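Local coordinates for protein histidine acid phosphatase (Bifidobacterium longum subsp. infantis, PDB 6RXD) that probably removes phosphate groups from inositol polyphosphates such as phytate, as a histidine acid phosphatase of the MINPP type, at residues A304-Y309 / W347-E352; A225-T230 / T424-Y429; Y34-T39 / F123-A128. All blocks are in the same frame, centred on the assembly; numbering follows the deposited sequence. Where two conformers were deposited one is given.

In the fold
Interactions 1 and 2 belong to the same mainly helical region. Helix 339-357 is shared: it supplies one side of interaction 1, and its Y355 touches A227 and V426 of interaction 2. The two are also joined by hydrogen bonds, D350 OD2 with Y429 OH and W347 NE1 with Y427 O. Interaction 3 lies on the opposite side of the chain's centre, about 45 Å from interaction 1 and 48 Å from interaction 2, centre to centre. There a helix packs on the large mixed sheet. Interaction 1 is buried and wholly apolar. Interactions 2 and 3 are partly buried and join apolar groups to a more exposed, partly polar margin. None has a hydrogen bond between its own two segments.

Interaction 1. Residues A304-Y309 / W347-E352; sequences AAMDLY and WALDAE
Segments 304-309 and 347-352 are both helical, cut from helices 301-317 and 339-357. Their closest CA atoms are M306 CA and A348 CA, 9.2 Å apart, so the side chains must bridge the gap. L349 reaches both M306 and Y309, and its two methyls take different partners. M306 and L349 meet tip to tip, with M306 CE 3.8 Å from L349 CD2. The M306 chain is bent at chi2 and chi3 (-61° and -48°), which curls the methyl round toward the leucine. L349 CD1 lies at the edge of the Y309 ring, near its plane, and is 3.6 Å from Y309 CE2. Y309 and L349 run past each other in opposite directions. The phenol oxygen of Y309 is bonded elsewhere, to Y9 O. F345 of helix 339-357 also packs on M306, and A342 and A346 on Y309. An alanine in place of L349 would remove both methyls, and would probably leave a gap between M306 CE and the edge of the Y309 ring. No hydrogen bond joins the two segments. The helices are held together here by apolar packing at L349, three residues before E352, which binds zinc in a structure of this protein but not in this chain.

Interaction 2. Residues A225-T230 / T424-Y429; sequences AGAEKT and TDVYTY
T230 and A227 of helix 222-232 meet V426 and T424 of the loop between helices 400-410 and 436-439. The backbones come close here: A227 CA and V426 CA are 6.0 Å apart. T230 can be followed outward from the helix. Its CB points toward the loop and lies 4.2 Å from V426 CG1. The side chain then forks. The methyl CG2 is anti to the backbone N and crosses the valine at a slant, with T230 CG2 4.1 Å from V426 CG1. The hydroxyl branch is anti to the carbonyl carbon (chi1 -68°) and turns to the other loop residue. T230 OG1 is 4.2 Å from T424 CA, which is no more than packing. The hydrogen bond of this hydroxyl goes to T423 O, one residue before the loop segment. T230 thus offers a methyl to the valine and a hydroxyl to the loop backbone.

V426 CG1 has a second neighbour on the helix. It rests on A227, 3.8 Å from A227 CB and as close to A227 CA. One valine methyl therefore sits over A227 and beside T230, which are one helical turn apart. Y355 of helix 339-357 touches both A227 and V426. D425 is the centre of an inverse gamma turn, and its CB points away from the helix. The same helix carries E228, which binds zinc with E352 and E356 in a structure of this protein but not in this chain.

The chemistry changes across the contact. A227 and V426 are buried and apolar. T230 and T424 lie nearer solvent, and there the T230 hydroxyl adds a hydrogen bond to T423 O beside the methyl contact. The loop is thus fixed to the helix by a valine inside and by a side-chain-to-backbone hydrogen bond toward the surface.

Interaction 3. Residues Y34-T39 / F123-A128; sequences YGPIYT and FDQAAA
A helix packed on the central sheet of the histidine phosphatase fold forms this contact. T39 and P36 of strand 34-44 face F123 and Q125 of helix 120-129. The strand leads into the RHG sequence that, in this family, carries the catalytic histidine. The nearest CA atoms, P36 CA and F123 CA, are 9.2 Å apart.

The tighter contact is between T39 and F123, whose side chains cross at about a right angle. The threonine methyl meets the far end of the phenyl ring: T39 CG2 is 3.6 Å from F123 CZ and 4.0 Å from F123 CE2. T39 OG1 is anti to the backbone N (chi1 -171°). That torsion sets the methyl between the backbone N and the carbonyl carbon, where it reaches the ring. T39 therefore splits its branches: the methyl goes to the helix, and the hydroxyl bonds to the D449 carboxylate (OD1) and the W448 carbonyl of strand 445-453.

The second contact is looser. P36 CG lies 4.1 Å from Q125 OE1, with the ring and the amide chain again crossing at about a right angle. Q125 is exposed and has two conformers, so this touch may not persist.

Between P36 and T39 the strand is irregular. I37 and Y38 both pair through their backbones with V450, which makes a classic beta bulge against antiparallel strand 445-453. On its other edge it pairs in parallel with strand 391-398. A393 and F395 of that strand touch F123, whose ring also packs edge-to-face with F154. The side chains of I37 and Y38 meet helix 372-386, so helices pack against both sides of this strand.

Interaction 1. Residues A304-Y309 / W347-E352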
ATOM      1  N   ALA A 304     -12.198   9.263 -19.287  1.00 12.56           N
ATOM      2  CA  ALA A 304     -11.571   8.267 -20.155  1.00 13.14           C
ATOM      3  C   ALA A 304     -10.065   8.197 -19.936  1.00 11.89           C
ATOM      4  O   ALA A 304      -9.497   7.102 -19.859  1.00 11.63           O
ATOM      5  CB  ALA A 304     -11.893   8.539 -21.627  1.00 12.06           C
ATOM      6  N   ALA A 305      -9.417   9.355 -19.811  1.00 11.67           N
ATOM      7  CA  ALA A 305      -7.968   9.387 -19.631  1.00 11.70           C
ATOM      8  C   ALA A 305      -7.567   8.799 -18.280  1.00 14.25           C
ATOM      9  O   ALA A 305      -6.581   8.056 -18.185  1.00 11.74           O
ATOM     10  CB  ALA A 305      -7.424  10.818 -19.785  1.00 11.80           C
ATOM     11  N   MET A 306      -8.312   9.136 -17.227  1.00 10.75           N
ATOM     12  CA  MET A 306      -7.994   8.587 -15.917  0.93 11.38           C
ATOM     13  C   MET A 306      -8.249   7.087 -15.888  1.00 12.79           C
ATOM     14  O   MET A 306      -7.526   6.358 -15.214  1.00 12.90           O
ATOM     15  CB  MET A 306      -8.773   9.305 -14.800  0.82 12.80           C
ATOM     16  CG  MET A 306      -8.293  10.737 -14.513  0.62 14.17           C
ATOM     17  SD  MET A 306      -6.565  10.868 -13.970  0.48 13.73           S
ATOM     18  CE  MET A 306      -6.540   9.605 -12.703  1.00 22.71           C
ATOM     19  N   ASP A 307      -9.250   6.613 -16.622  1.00 11.55           N
ATOM     20  CA  ASP A 307      -9.454   5.168 -16.732  1.00 14.19           C
ATOM     21  C   ASP A 307      -8.281   4.504 -17.450  1.00 12.56           C
ATOM     22  O   ASP A 307      -7.817   3.437 -17.027  1.00 11.07           O
ATOM     23  CB  ASP A 307     -10.776   4.838 -17.436  1.00 10.81           C
ATOM     24  CG  ASP A 307     -11.981   5.195 -16.598  1.00 18.63           C
ATOM     25  OD1 ASP A 307     -11.790   5.648 -15.455  1.00 17.31           O
ATOM     26  OD2 ASP A 307     -13.118   5.020 -17.082  1.00 17.96           O
ATOM     27  N   LEU A 308      -7.785   5.147 -18.504  1.00 12.26           N
ATOM     28  CA  LEU A 308      -6.647   4.615 -19.256  1.00 10.98           C
ATOM     29  C   LEU A 308      -5.395   4.624 -18.379  1.00 11.83           C
ATOM     30  O   LEU A 308      -4.614   3.667 -18.387  1.00 13.05           O
ATOM     31  CB  LEU A 308      -6.406   5.420 -20.549  1.00 10.57           C
ATOM     32  CG  LEU A 308      -5.337   4.870 -21.504  1.00 10.89           C
ATOM     33  CD1 LEU A 308      -5.686   3.434 -21.859  1.00 16.13           C
ATOM     34  CD2 LEU A 308      -5.284   5.725 -22.760  1.00 15.49           C
ATOM     35  N   TYR A 309      -5.212   5.699 -17.615  1.00  9.54           N
ATOM     36  CA  TYR A 309      -4.102   5.762 -16.671  1.00 11.11           C
ATOM     37  C   TYR A 309      -4.217   4.655 -15.627  1.00 10.90           C
ATOM     38  O   TYR A 309      -3.219   4.032 -15.265  1.00 10.99           O
ATOM     39  CB  TYR A 309      -4.032   7.135 -15.998  1.00 10.13           C
ATOM     40  CG  TYR A 309      -2.983   7.204 -14.908  1.00 10.02           C
ATOM     41  CD1 TYR A 309      -1.630   7.251 -15.221  1.00  9.42           C
ATOM     42  CD2 TYR A 309      -3.347   7.222 -13.573  1.00 12.48           C
ATOM     43  CE1 TYR A 309      -0.667   7.307 -14.208  1.00 11.56           C
ATOM     44  CE2 TYR A 309      -2.400   7.281 -12.577  1.00 11.29           C
ATOM     45  CZ  TYR A 309      -1.069   7.321 -12.899  1.00 12.65           C
ATOM     46  OH  TYR A 309      -0.141   7.372 -11.885  1.00 14.13           O
ATOM     47  N   TRP A 347      -0.369  12.804  -9.887  1.00 10.56           N
ATOM     48  CA  TRP A 347      -0.612  13.837  -8.883  1.00 11.46           C
ATOM     49  C   TRP A 347      -2.070  13.851  -8.486  1.00 14.00           C
ATOM     50  O   TRP A 347      -2.386  13.953  -7.307  1.00 13.70           O
ATOM     51  CB  TRP A 347      -0.206  15.213  -9.399  1.00 10.99           C
ATOM     52  CG  TRP A 347      -0.731  16.322  -8.554  1.00 11.36           C
ATOM     53  CD1 TRP A 347      -0.331  16.658  -7.282  1.00 12.77           C
ATOM     54  CD2 TRP A 347      -1.735  17.273  -8.922  1.00 13.28           C
ATOM     55  NE1 TRP A 347      -1.048  17.750  -6.838  1.00 13.22           N
ATOM     56  CE2 TRP A 347      -1.914  18.145  -7.827  1.00 15.89           C
ATOM     57  CE3 TRP A 347      -2.520  17.457 -10.063  1.00 18.73           C
ATOM     58  CZ2 TRP A 347      -2.831  19.202  -7.851  1.00 17.88           C
ATOM     59  CZ3 TRP A 347      -3.440  18.505 -10.083  1.00 22.69           C
ATOM     60  CH2 TRP A 347      -3.584  19.362  -8.985  1.00 22.09           C
ATOM     61  N   ALA A 348      -2.962  13.760  -9.469  1.00 12.26           N
ATOM     62  CA  ALA A 348      -4.392  13.735  -9.174  1.00 14.53           C
ATOM     63  C   ALA A 348      -4.735  12.583  -8.211  1.00 13.74           C
ATOM     64  O   ALA A 348      -5.497  12.775  -7.260  1.00 17.49           O
ATOM     65  CB  ALA A 348      -5.197  13.629 -10.466  1.00 13.86           C
ATOM     66  N   LEU A 349      -4.171  11.400  -8.438  1.00 12.40           N
ATOM     67  CA  LEU A 349      -4.431  10.274  -7.533  1.00 14.00           C
ATOM     68  C   LEU A 349      -3.765  10.462  -6.167  1.00 14.26           C
ATOM     69  O   LEU A 349      -4.381  10.208  -5.116  1.00 13.09           O
ATOM     70  CB  LEU A 349      -3.983   8.948  -8.143  1.00 15.03           C
ATOM     71  CG  LEU A 349      -4.798   8.475  -9.348  1.00 20.16           C
ATOM     72  CD1 LEU A 349      -4.451   7.021  -9.680  1.00 18.82           C
ATOM     73  CD2 LEU A 349      -6.280   8.624  -9.058  1.00 23.22           C
ATOM     74  N   ASP A 350      -2.508  10.894  -6.184  1.00  9.86           N
ATOM     75  CA  ASP A 350      -1.763  11.064  -4.947  1.00  9.69           C
ATOM     76  C   ASP A 350      -2.432  12.110  -4.077  1.00 12.67           C
ATOM     77  O   ASP A 350      -2.463  11.969  -2.870  1.00 13.67           O
ATOM     78  CB  ASP A 350      -0.329  11.508  -5.225  1.00 10.67           C
ATOM     79  CG  ASP A 350       0.605  10.353  -5.547  1.00 11.18           C
ATOM     80  OD1 ASP A 350       0.205   9.176  -5.399  1.00 13.23           O
ATOM     81  OD2 ASP A 350       1.766  10.636  -5.926  1.00 12.38           O
ATOM     82  N   ALA A 351      -2.949  13.172  -4.691  1.00 10.17           N
ATOM     83  CA  ALA A 351      -3.583  14.233  -3.907  1.00 12.15           C
ATOM     84  C   ALA A 351      -4.750  13.737  -3.055  1.00 13.47           C
ATOM     85  O   ALA A 351      -4.930  14.161  -1.905  1.00 12.35           O
ATOM     86  CB  ALA A 351      -4.041  15.359  -4.818  1.00 12.41           C
ATOM     87  N   GLU A 352      -5.559  12.852  -3.610  1.00 12.00           N
ATOM     88  CA  GLU A 352      -6.701  12.330  -2.873  0.55 14.80           C
ATOM     89  C   GLU A 352      -6.232  11.517  -1.672  1.00 14.20           C
ATOM     90  O   GLU A 352      -6.764  11.654  -0.571  1.00 15.38           O
ATOM     91  CB  GLU A 352      -7.566  11.455  -3.779  0.55 19.78           C
ATOM     92  CG  GLU A 352      -8.952  11.209  -3.244  0.55 23.90           C
ATOM     93  CD  GLU A 352     -10.021  11.618  -4.233  0.55 40.65           C
ATOM     94  OE1 GLU A 352     -10.535  12.754  -4.125  0.55 47.48           O
ATOM     95  OE2 GLU A 352     -10.340  10.807  -5.125  0.55 42.89           O
TER

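Interaction 2. Residues A225-T230 / T424-Y429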
ATOM      1  N   ALA A 225     -12.488  18.987   1.403  1.00 15.32           N
ATOM      2  CA  ALA A 225     -13.472  19.084   0.334  1.00 21.71           C
ATOM      3  C   ALA A 225     -13.105  20.190  -0.653  1.00 17.99           C
ATOM      4  O   ALA A 225     -13.180  19.992  -1.867  1.00 20.28           O
ATOM      5  CB  ALA A 225     -14.867  19.321   0.908  1.00 22.32           C
ATOM      6  N   GLY A 226     -12.699  21.345  -0.132  1.00 17.78           N
ATOM      7  CA  GLY A 226     -12.357  22.472  -0.986  1.00 15.84           C
ATOM      8  C   GLY A 226     -11.082  22.237  -1.777  1.00 16.08           C
ATOM      9  O   GLY A 226     -11.010  22.588  -2.951  1.00 18.16           O
ATOM     10  N   ALA A 227     -10.072  21.659  -1.128  1.00 16.12           N
ATOM     11  CA  ALA A 227      -8.804  21.391  -1.792  1.00 13.53           C
ATOM     12  C   ALA A 227      -9.009  20.387  -2.916  1.00 14.68           C
ATOM     13  O   ALA A 227      -8.414  20.508  -3.996  1.00 19.16           O
ATOM     14  CB  ALA A 227      -7.765  20.877  -0.793  1.00 18.04           C
ATOM     15  N   GLU A 228      -9.832  19.377  -2.651  1.00 19.26           N
ATOM     16  CA  GLU A 228     -10.098  18.354  -3.652  1.00 16.88           C
ATOM     17  C   GLU A 228     -10.881  18.909  -4.838  1.00 19.31           C
ATOM     18  O   GLU A 228     -10.656  18.485  -5.971  1.00 18.47           O
ATOM     19  CB  GLU A 228     -10.787  17.130  -3.025  1.00 19.48           C
ATOM     20  CG  GLU A 228      -9.821  16.306  -2.193  1.00 19.01           C
ATOM     21  CD  GLU A 228     -10.416  15.037  -1.618  1.00 26.67           C
ATOM     22  OE1 GLU A 228     -11.647  14.847  -1.716  1.00 28.29           O
ATOM     23  OE2 GLU A 228      -9.635  14.223  -1.058  1.00 25.06           O
ATOM     24  N   LYS A 229     -11.796  19.844  -4.584  1.00 19.14           N
ATOM     25  CA  LYS A 229     -12.477  20.531  -5.682  1.00 17.69           C
ATOM     26  C   LYS A 229     -11.483  21.308  -6.543  1.00 18.62           C
ATOM     27  O   LYS A 229     -11.516  21.230  -7.773  1.00 23.16           O
ATOM     28  CB  LYS A 229     -13.574  21.469  -5.167  1.00 21.55           C
ATOM     29  CG  LYS A 229     -14.145  22.358  -6.280  1.00 28.11           C
ATOM     30  CD  LYS A 229     -15.265  23.266  -5.811  1.00 33.25           C
ATOM     31  CE  LYS A 229     -15.831  24.052  -6.993  1.00 39.05           C
ATOM     32  NZ  LYS A 229     -16.116  23.162  -8.161  1.00 42.89           N
ATOM     33  N   THR A 230     -10.590  22.049  -5.889  1.00 16.52           N
ATOM     34  CA  THR A 230      -9.566  22.806  -6.596  1.00 17.26           C
ATOM     35  C   THR A 230      -8.743  21.873  -7.487  1.00 17.11           C
ATOM     36  O   THR A 230      -8.473  22.171  -8.653  1.00 19.62           O
ATOM     37  CB  THR A 230      -8.646  23.545  -5.605  1.00 20.08           C
ATOM     38  OG1 THR A 230      -9.401  24.572  -4.945  1.00 22.96           O
ATOM     39  CG2 THR A 230      -7.461  24.176  -6.330  1.00 22.08           C
ATOM     40  N   THR A 424      -7.148  26.593  -1.730  1.00 17.45           N
ATOM     41  CA  THR A 424      -6.602  27.032  -3.016  1.00 17.86           C
ATOM     42  C   THR A 424      -5.086  26.808  -3.141  1.00 18.95           C
ATOM     43  O   THR A 424      -4.593  26.428  -4.202  1.00 22.10           O
ATOM     44  CB  THR A 424      -6.942  28.506  -3.297  1.00 26.13           C
ATOM     45  OG1 THR A 424      -6.398  29.321  -2.260  1.00 23.52           O
ATOM     46  CG2 THR A 424      -8.446  28.707  -3.345  1.00 26.15           C
ATOM     47  N   ASP A 425      -4.356  27.051  -2.058  1.00 17.80           N
ATOM     48  CA  ASP A 425      -2.915  26.788  -2.006  1.00 19.69           C
ATOM     49  C   ASP A 425      -2.734  25.326  -1.597  1.00 16.02           C
ATOM     50  O   ASP A 425      -2.447  25.022  -0.434  1.00 17.98           O
ATOM     51  CB  ASP A 425      -2.258  27.734  -0.982  1.00 22.34           C
ATOM     52  CG  ASP A 425      -0.739  27.601  -0.920  1.00 27.69           C
ATOM     53  OD1 ASP A 425      -0.140  26.919  -1.776  1.00 27.29           O
ATOM     54  OD2 ASP A 425      -0.147  28.206  -0.000  1.00 25.86           O
ATOM     55  N   VAL A 426      -2.929  24.422  -2.557  1.00 13.88           N
ATOM     56  CA  VAL A 426      -3.047  22.994  -2.262  1.00 11.35           C
ATOM     57  C   VAL A 426      -1.753  22.216  -2.471  1.00 13.20           C
ATOM     58  O   VAL A 426      -0.782  22.738  -3.013  1.00 16.73           O
ATOM     59  CB  VAL A 426      -4.139  22.340  -3.157  1.00 12.36           C
ATOM     60  CG1 VAL A 426      -5.502  23.003  -2.919  1.00 17.85           C
ATOM     61  CG2 VAL A 426      -3.751  22.434  -4.645  1.00 15.53           C
ATOM     62  N   TYR A 427      -1.780  20.958  -2.023  1.00 11.32           N
ATOM     63  CA  TYR A 427      -0.723  19.978  -2.247  1.00 12.44           C
ATOM     64  C   TYR A 427      -0.379  19.848  -3.726  1.00 11.62           C
ATOM     65  O   TYR A 427      -1.257  19.594  -4.556  1.00 12.61           O
ATOM     66  CB  TYR A 427      -1.207  18.623  -1.721  1.00 15.20           C
ATOM     67  CG  TYR A 427      -0.439  17.431  -2.254  1.00 11.36           C
ATOM     68  CD1 TYR A 427       0.759  17.035  -1.672  1.00 12.09           C
ATOM     69  CD2 TYR A 427      -0.935  16.683  -3.309  1.00 12.37           C
ATOM     70  CE1 TYR A 427       1.472  15.934  -2.157  1.00 11.40           C
ATOM     71  CE2 TYR A 427      -0.236  15.593  -3.808  1.00 13.03           C
ATOM     72  CZ  TYR A 427       0.965  15.221  -3.227  1.00 10.35           C
ATOM     73  OH  TYR A 427       1.639  14.119  -3.734  1.00 12.72           O
ATOM     74  N   THR A 428       0.900  20.027  -4.057  1.00 10.71           N
ATOM     75  CA  THR A 428       1.371  19.817  -5.414  1.00 13.13           C
ATOM     76  C   THR A 428       2.710  19.122  -5.354  1.00 13.04           C
ATOM     77  O   THR A 428       3.347  19.075  -4.306  1.00 12.10           O
ATOM     78  CB  THR A 428       1.567  21.137  -6.192  1.00 13.34           C
ATOM     79  OG1 THR A 428       2.662  21.870  -5.629  1.00 15.99           O
ATOM     80  CG2 THR A 428       0.311  22.001  -6.175  1.00 14.43           C
ATOM     81  N   TYR A 429       3.137  18.587  -6.489  1.00 10.93           N
ATOM     82  CA  TYR A 429       4.443  17.968  -6.568  1.00 10.77           C
ATOM     83  C   TYR A 429       5.570  18.981  -6.368  1.00 11.80           C
ATOM     84  O   TYR A 429       6.671  18.613  -5.940  1.00 17.29           O
ATOM     85  CB  TYR A 429       4.588  17.237  -7.901  1.00 12.25           C
ATOM     86  CG  TYR A 429       3.949  15.861  -7.934  1.00 11.49           C
ATOM     87  CD1 TYR A 429       4.009  15.084  -9.084  1.00 12.30           C
ATOM     88  CD2 TYR A 429       3.291  15.333  -6.822  1.00 11.24           C
ATOM     89  CE1 TYR A 429       3.442  13.824  -9.134  1.00 14.09           C
ATOM     90  CE2 TYR A 429       2.714  14.053  -6.860  1.00 10.40           C
ATOM     91  CZ  TYR A 429       2.810  13.309  -8.029  1.00 13.61           C
ATOM     92  OH  TYR A 429       2.274  12.047  -8.097  1.00 14.66           O
TER

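Interaction 3. Residues Y34-T39 / F123-A128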
ATOM      1  N   TYR A  34      25.819  -6.341  21.822  1.00 17.13           N
ATOM      2  CA  TYR A  34      24.371  -6.452  21.617  1.00 13.96           C
ATOM      3  C   TYR A  34      24.020  -7.592  20.661  1.00 19.75           C
ATOM      4  O   TYR A  34      24.636  -7.734  19.606  1.00 19.78           O
ATOM      5  CB  TYR A  34      23.799  -5.110  21.119  1.00 14.44           C
ATOM      6  CG  TYR A  34      23.806  -4.031  22.186  1.00 13.37           C
ATOM      7  CD1 TYR A  34      22.633  -3.663  22.834  1.00 12.44           C
ATOM      8  CD2 TYR A  34      24.992  -3.399  22.559  1.00 15.40           C
ATOM      9  CE1 TYR A  34      22.626  -2.679  23.819  1.00 13.36           C
ATOM     10  CE2 TYR A  34      24.995  -2.410  23.552  1.00 15.51           C
ATOM     11  CZ  TYR A  34      23.815  -2.070  24.180  1.00 18.33           C
ATOM     12  OH  TYR A  34      23.810  -1.099  25.165  1.00 17.45           O
ATOM     13  N   GLY A  35      23.033  -8.400  21.046  1.00 17.82           N
ATOM     14  CA  GLY A  35      22.571  -9.516  20.235  1.00 19.94           C
ATOM     15  C   GLY A  35      21.070  -9.426  20.012  1.00 16.99           C
ATOM     16  O   GLY A  35      20.363  -8.764  20.778  1.00 14.68           O
ATOM     17  N   PRO A  36      20.573 -10.095  18.964  1.00 17.53           N
ATOM     18  CA  PRO A  36      19.166  -9.963  18.566  1.00 17.24           C
ATOM     19  C   PRO A  36      18.200 -10.590  19.573  1.00 18.94           C
ATOM     20  O   PRO A  36      18.465 -11.693  20.064  1.00 17.43           O
ATOM     21  CB  PRO A  36      19.111 -10.744  17.250  1.00 15.96           C
ATOM     22  CG  PRO A  36      20.227 -11.755  17.364  1.00 18.65           C
ATOM     23  CD  PRO A  36      21.321 -11.012  18.080  1.00 20.09           C
ATOM     24  N   ILE A  37      17.096  -9.904  19.878  1.00 12.84           N
ATOM     25  CA  ILE A  37      16.044 -10.495  20.718  1.00 14.45           C
ATOM     26  C   ILE A  37      14.636 -10.462  20.098  1.00 14.76           C
ATOM     27  O   ILE A  37      13.750 -11.184  20.544  1.00 15.85           O
ATOM     28  CB  ILE A  37      15.965  -9.849  22.111  1.00 16.62           C
ATOM     29  CG1 ILE A  37      15.708  -8.343  21.997  1.00 15.44           C
ATOM     30  CG2 ILE A  37      17.243 -10.120  22.909  1.00 21.01           C
ATOM     31  CD1 ILE A  37      15.203  -7.719  23.301  1.00 19.19           C
ATOM     32  N   TYR A  38      14.415  -9.620  19.090  1.00 14.69           N
ATOM     33  CA  TYR A  38      13.067  -9.475  18.552  1.00 14.06           C
ATOM     34  C   TYR A  38      13.111  -8.831  17.178  1.00 17.35           C
ATOM     35  O   TYR A  38      14.020  -8.055  16.881  1.00 14.48           O
ATOM     36  CB  TYR A  38      12.216  -8.623  19.518  1.00 12.15           C
ATOM     37  CG  TYR A  38      10.763  -8.475  19.113  1.00 14.26           C
ATOM     38  CD1 TYR A  38       9.872  -9.546  19.223  1.00 17.08           C
ATOM     39  CD2 TYR A  38      10.276  -7.259  18.635  1.00 13.18           C
ATOM     40  CE1 TYR A  38       8.533  -9.409  18.843  1.00 15.25           C
ATOM     41  CE2 TYR A  38       8.950  -7.114  18.265  1.00 17.27           C
ATOM     42  CZ  TYR A  38       8.089  -8.182  18.360  1.00 14.84           C
ATOM     43  OH  TYR A  38       6.769  -8.012  17.975  1.00 18.72           O
ATOM     44  N   THR A  39      12.139  -9.155  16.334  1.00 12.34           N
ATOM     45  CA  THR A  39      11.945  -8.373  15.115  1.00 13.03           C
ATOM     46  C   THR A  39      10.460  -8.258  14.810  1.00 12.80           C
ATOM     47  O   THR A  39       9.672  -9.075  15.274  1.00 14.91           O
ATOM     48  CB  THR A  39      12.702  -8.978  13.919  1.00 13.78           C
ATOM     49  OG1 THR A  39      12.652  -8.068  12.808  1.00 15.41           O
ATOM     50  CG2 THR A  39      12.103 -10.331  13.508  1.00 13.67           C
ATOM     51  N   PHE A 123      16.458 -16.241  14.608  1.00 15.89           N
ATOM     52  CA  PHE A 123      15.540 -17.330  14.327  1.00 16.15           C
ATOM     53  C   PHE A 123      16.150 -18.704  14.534  1.00 19.58           C
ATOM     54  O   PHE A 123      15.443 -19.632  14.908  1.00 21.69           O
ATOM     55  CB  PHE A 123      14.929 -17.170  12.940  1.00 15.41           C
ATOM     56  CG  PHE A 123      13.965 -16.016  12.857  1.00 15.14           C
ATOM     57  CD1 PHE A 123      12.815 -16.006  13.642  1.00 18.34           C
ATOM     58  CD2 PHE A 123      14.216 -14.938  12.021  1.00 15.21           C
ATOM     59  CE1 PHE A 123      11.921 -14.932  13.585  1.00 18.29           C
ATOM     60  CE2 PHE A 123      13.334 -13.864  11.964  1.00 14.24           C
ATOM     61  CZ  PHE A 123      12.183 -13.868  12.746  1.00 16.60           C
ATOM     62  N   ASP A 124      17.453 -18.840  14.310  1.00 19.37           N
ATOM     63  CA  ASP A 124      18.119 -20.102  14.645  1.00 19.88           C
ATOM     64  C   ASP A 124      18.117 -20.345  16.152  1.00 19.29           C
ATOM     65  O   ASP A 124      17.991 -21.486  16.598  1.00 20.19           O
ATOM     66  CB  ASP A 124      19.541 -20.164  14.076  1.00 23.72           C
ATOM     67  CG  ASP A 124      19.562 -20.202  12.560  1.00 22.29           C
ATOM     68  OD1 ASP A 124      18.477 -20.323  11.947  1.00 23.38           O
ATOM     69  OD2 ASP A 124      20.665 -20.122  11.976  1.00 28.35           O
ATOM     70  N   GLN A 125      18.257 -19.284  16.945  1.00 19.27           N
ATOM     71  CA  GLN A 125      18.153 -19.407  18.395  0.50 22.42           C
ATOM     72  C   GLN A 125      16.733 -19.788  18.790  1.00 21.66           C
ATOM     73  O   GLN A 125      16.526 -20.633  19.658  1.00 23.48           O
ATOM     74  CB  GLN A 125      18.532 -18.095  19.080  0.50 26.69           C
ATOM     75  CG  GLN A 125      19.982 -17.694  18.919  0.50 34.09           C
ATOM     76  CD  GLN A 125      20.321 -16.457  19.729  0.50 38.86           C
ATOM     77  OE1 GLN A 125      20.730 -15.431  19.181  0.50 40.70           O
ATOM     78  NE2 GLN A 125      20.143 -16.547  21.042  0.50 37.16           N
ATOM     79  N   ALA A 126      15.756 -19.161  18.141  1.00 18.24           N
ATOM     80  CA  ALA A 126      14.344 -19.436  18.410  1.00 20.38           C
ATOM     81  C   ALA A 126      13.998 -20.887  18.126  1.00 21.58           C
ATOM     82  O   ALA A 126      13.256 -21.511  18.883  1.00 24.31           O
ATOM     83  CB  ALA A 126      13.462 -18.526  17.573  1.00 17.43           C
ATOM     84  N   ALA A 127      14.527 -21.417  17.025  1.00 21.79           N
ATOM     85  CA  ALA A 127      14.311 -22.821  16.672  1.00 19.93           C
ATOM     86  C   ALA A 127      14.835 -23.746  17.761  1.00 24.71           C
ATOM     87  O   ALA A 127      14.281 -24.816  17.995  1.00 26.25           O
ATOM     88  CB  ALA A 127      14.969 -23.152  15.349  1.00 20.97           C
ATOM     89  N   ALA A 128      15.903 -23.329  18.429  1.00 21.22           N
ATOM     90  CA  ALA A 128      16.504 -24.154  19.484  1.00 23.20           C
ATOM     91  C   ALA A 128      15.864 -23.935  20.864  1.00 28.63           C
ATOM     92  O   ALA A 128      15.837 -24.850  21.698  1.00 31.88           O
ATOM     93  CB  ALA A 128      18.001 -23.897  19.547  1.00 22.28           C
TER